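Local coordinates for protein putative primosome component (Streptococcus pyogenes serotype M3, PDB 2QGZ) that probably binds and hydrolyses ATP as a primosomal helicase loader, helping to place the replicative helicase on DNA, at residues A[167-172]-A[250-255]. Sequence-based numbering, arbitrary orientation.
Sequences YLLAAM and PTFFTS
Met172 lays its terminal methyl on the ring of Phe252, a compact example of how a helix is seated on a sheet by a few apolar side chains. The methyl carbon Met172 CE stands 3.5 Å from the centroid of the Phe252 ring, 19° off the ring normal, a CH-pi contact over one face, displaced toward the rim. The sulfur lies more obliquely, with Met172 SD 3.4 Å from Phe252 CE2, so the pair is also a Met-aromatic contact. Met172 extends from the helix with CG anti to the backbone N (chi1 -178°) and then bends at chi3 (69°), which folds the methyl over the ring. Phe252 comes to meet it from the strand and also packs edge-to-face with Phe143 of helix 131-146.

One helical turn earlier, Leu169 uses a single branch: its CD2 methyl lies 3.4 Å from Thr254 CG2 and 4.1 Å from Phe252 CB, spanning the two strand residues that face the helix. Leu169 and Thr254 pass alongside one another, pointing opposite ways, and meet through these methyls. Thr254 divides its side chain by polarity, giving its methyl to Leu169 while OG1 is hydrogen-bonded to Asp222 N and the carboxylate OD1 of Asp221. No hydrogen bond joins the segments, whose axes approach to 9.8 Å. Helix 165-179 follows a probable Walker A loop, and a phosphate ion near Thr254, probably from the crystallisation liquor, may mark the nucleotide phosphate pocket. Such a helix, nearly antiparallel to strand 251-255 within a parallel sheet, is characteristic of the P-loop NTPase fold.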
ATOM      1  N   TYR A 167      -6.476   5.064  -4.443  1.00 33.24           N
ATOM      2  CA  TYR A 167      -6.260   6.471  -4.782  1.00 35.42           C
ATOM      3  C   TYR A 167      -5.785   7.269  -3.570  1.00 34.24           C
ATOM      4  O   TYR A 167      -4.841   8.062  -3.663  1.00 32.24           O
ATOM      5  CB  TYR A 167      -7.553   7.080  -5.329  1.00 40.08           C
ATOM      6  CG  TYR A 167      -7.752   6.870  -6.816  1.00 45.35           C
ATOM      7  CD1 TYR A 167      -7.328   5.700  -7.442  1.00 49.05           C
ATOM      8  CD2 TYR A 167      -8.389   7.831  -7.593  1.00 48.84           C
ATOM      9  CE1 TYR A 167      -7.534   5.493  -8.804  1.00 51.51           C
ATOM     10  CE2 TYR A 167      -8.605   7.632  -8.956  1.00 52.72           C
ATOM     11  CZ  TYR A 167      -8.175   6.462  -9.554  1.00 53.29           C
ATOM     12  OH  TYR A 167      -8.394   6.263 -10.903  1.00 55.38           O
ATOM     13  N   LEU A 168      -6.451   7.048  -2.438  1.00 33.68           N
ATOM     14  CA  LEU A 168      -6.123   7.712  -1.177  1.00 33.18           C
ATOM     15  C   LEU A 168      -4.639   7.477  -0.839  1.00 32.72           C
ATOM     16  O   LEU A 168      -3.911   8.404  -0.491  1.00 33.44           O
ATOM     17  CB  LEU A 168      -7.001   7.140  -0.061  1.00 31.64           C
ATOM     18  CG  LEU A 168      -7.208   7.861   1.272  1.00 35.29           C
ATOM     19  CD1 LEU A 168      -7.319   6.809   2.358  1.00 34.99           C
ATOM     20  CD2 LEU A 168      -6.069   8.807   1.594  1.00 34.83           C
ATOM     21  N   LEU A 169      -4.210   6.224  -0.936  1.00 32.44           N
ATOM     22  CA  LEU A 169      -2.829   5.849  -0.655  1.00 32.05           C
ATOM     23  C   LEU A 169      -1.885   6.433  -1.704  1.00 32.03           C
ATOM     24  O   LEU A 169      -0.755   6.810  -1.394  1.00 29.36           O
ATOM     25  CB  LEU A 169      -2.714   4.322  -0.598  1.00 31.35           C
ATOM     26  CG  LEU A 169      -2.674   3.663   0.789  1.00 33.03           C
ATOM     27  CD1 LEU A 169      -3.557   4.410   1.771  1.00 30.81           C
ATOM     28  CD2 LEU A 169      -3.089   2.199   0.671  1.00 31.89           C
ATOM     29  N   ALA A 170      -2.349   6.518  -2.946  1.00 32.30           N
ATOM     30  CA  ALA A 170      -1.531   7.101  -4.002  1.00 32.07           C
ATOM     31  C   ALA A 170      -1.349   8.599  -3.718  1.00 33.25           C
ATOM     32  O   ALA A 170      -0.285   9.178  -4.001  1.00 34.06           O
ATOM     33  CB  ALA A 170      -2.186   6.902  -5.346  1.00 32.11           C
ATOM     34  N   ALA A 171      -2.381   9.230  -3.162  1.00 31.68           N
ATOM     35  CA  ALA A 171      -2.292  10.650  -2.846  1.00 32.41           C
ATOM     36  C   ALA A 171      -1.268  10.857  -1.734  1.00 31.20           C
ATOM     37  O   ALA A 171      -0.568  11.879  -1.689  1.00 28.91           O
ATOM     38  CB  ALA A 171      -3.646  11.182  -2.412  1.00 31.90           C
ATOM     39  N   MET A 172      -1.197   9.891  -0.824  1.00 29.03           N
ATOM     40  CA  MET A 172      -0.241   9.953   0.280  1.00 30.33           C
ATOM     41  C   MET A 172       1.168   9.855  -0.315  1.00 31.13           C
ATOM     42  O   MET A 172       2.065  10.591   0.089  1.00 34.12           O
ATOM     43  CB  MET A 172      -0.472   8.796   1.265  1.00 26.25           C
ATOM     44  CG  MET A 172       0.437   8.805   2.481  1.00 25.18           C
ATOM     45  SD  MET A 172       0.398   7.235   3.403  1.00 22.59           S
ATOM     46  CE  MET A 172       1.231   6.141   2.198  1.00 26.50           C
ATOM     47  N   PRO A 250       7.823   1.128   6.556  1.00 34.98           N
ATOM     48  CA  PRO A 250       6.370   1.329   6.485  1.00 34.03           C
ATOM     49  C   PRO A 250       5.756   0.576   5.311  1.00 33.81           C
ATOM     50  O   PRO A 250       6.206   0.709   4.173  1.00 34.77           O
ATOM     51  CB  PRO A 250       6.238   2.839   6.318  1.00 34.81           C
ATOM     52  CG  PRO A 250       7.483   3.372   6.981  1.00 34.94           C
ATOM     53  CD  PRO A 250       8.531   2.419   6.492  1.00 34.77           C
ATOM     54  N   THR A 251       4.709  -0.194   5.583  1.00 32.23           N
ATOM     55  CA  THR A 251       4.061  -0.986   4.554  1.00 30.29           C
ATOM     56  C   THR A 251       2.556  -0.805   4.633  1.00 31.27           C
ATOM     57  O   THR A 251       1.965  -0.932   5.705  1.00 32.00           O
ATOM     58  CB  THR A 251       4.421  -2.458   4.750  1.00 29.86           C
ATOM     59  OG1 THR A 251       5.850  -2.571   4.840  1.00 28.04           O
ATOM     60  CG2 THR A 251       3.905  -3.309   3.598  1.00 26.38           C
ATOM     61  N   PHE A 252       1.939  -0.488   3.500  1.00 31.40           N
ATOM     62  CA  PHE A 252       0.495  -0.286   3.453  1.00 31.14           C
ATOM     63  C   PHE A 252      -0.165  -1.374   2.609  1.00 30.26           C
ATOM     64  O   PHE A 252       0.511  -2.089   1.880  1.00 30.43           O
ATOM     65  CB  PHE A 252       0.167   1.079   2.844  1.00 29.33           C
ATOM     66  CG  PHE A 252       0.704   2.245   3.624  1.00 31.11           C
ATOM     67  CD1 PHE A 252       2.075   2.446   3.754  1.00 32.28           C
ATOM     68  CD2 PHE A 252      -0.168   3.154   4.224  1.00 30.00           C
ATOM     69  CE1 PHE A 252       2.574   3.540   4.472  1.00 34.55           C
ATOM     70  CE2 PHE A 252       0.318   4.249   4.944  1.00 31.11           C
ATOM     71  CZ  PHE A 252       1.690   4.445   5.069  1.00 32.23           C
ATOM     72  N   PHE A 253      -1.484  -1.497   2.716  1.00 30.04           N
ATOM     73  CA  PHE A 253      -2.236  -2.484   1.948  1.00 30.06           C
ATOM     74  C   PHE A 253      -3.638  -1.955   1.675  1.00 31.04           C
ATOM     75  O   PHE A 253      -4.110  -1.050   2.356  1.00 32.15           O
ATOM     76  CB  PHE A 253      -2.427  -3.798   2.724  1.00 30.48           C
ATOM     77  CG  PHE A 253      -1.186  -4.345   3.362  1.00 27.43           C
ATOM     78  CD1 PHE A 253      -0.703  -3.807   4.554  1.00 26.33           C
ATOM     79  CD2 PHE A 253      -0.528  -5.444   2.798  1.00 28.76           C
ATOM     80  CE1 PHE A 253       0.419  -4.358   5.187  1.00 28.74           C
ATOM     81  CE2 PHE A 253       0.600  -6.009   3.421  1.00 28.36           C
ATOM     82  CZ  PHE A 253       1.073  -5.463   4.620  1.00 28.81           C
ATOM     83  N   THR A 254      -4.297  -2.525   0.676  1.00 30.97           N
ATOM     84  CA  THR A 254      -5.689  -2.193   0.380  1.00 31.33           C
ATOM     85  C   THR A 254      -6.300  -3.574   0.144  1.00 33.21           C
ATOM     86  O   THR A 254      -5.618  -4.493  -0.319  1.00 30.22           O
ATOM     87  CB  THR A 254      -5.878  -1.359  -0.903  1.00 31.51           C
ATOM     88  OG1 THR A 254      -5.462  -2.126  -2.027  1.00 29.34           O
ATOM     89  CG2 THR A 254      -5.077  -0.067  -0.847  1.00 32.48           C
ATOM     90  N   SER A 255      -7.575  -3.737   0.448  1.00 34.71           N
ATOM     91  CA  SER A 255      -8.190  -5.039   0.262  1.00 38.13           C
ATOM     92  C   SER A 255      -9.715  -4.948   0.295  1.00 39.46           C
ATOM     93  O   SER A 255     -10.274  -3.944   0.731  1.00 39.72           O
ATOM     94  CB  SER A 255      -7.693  -5.982   1.372  1.00 38.14           C
ATOM     95  OG  SER A 255      -8.262  -7.274   1.264  1.00 40.86           O
TER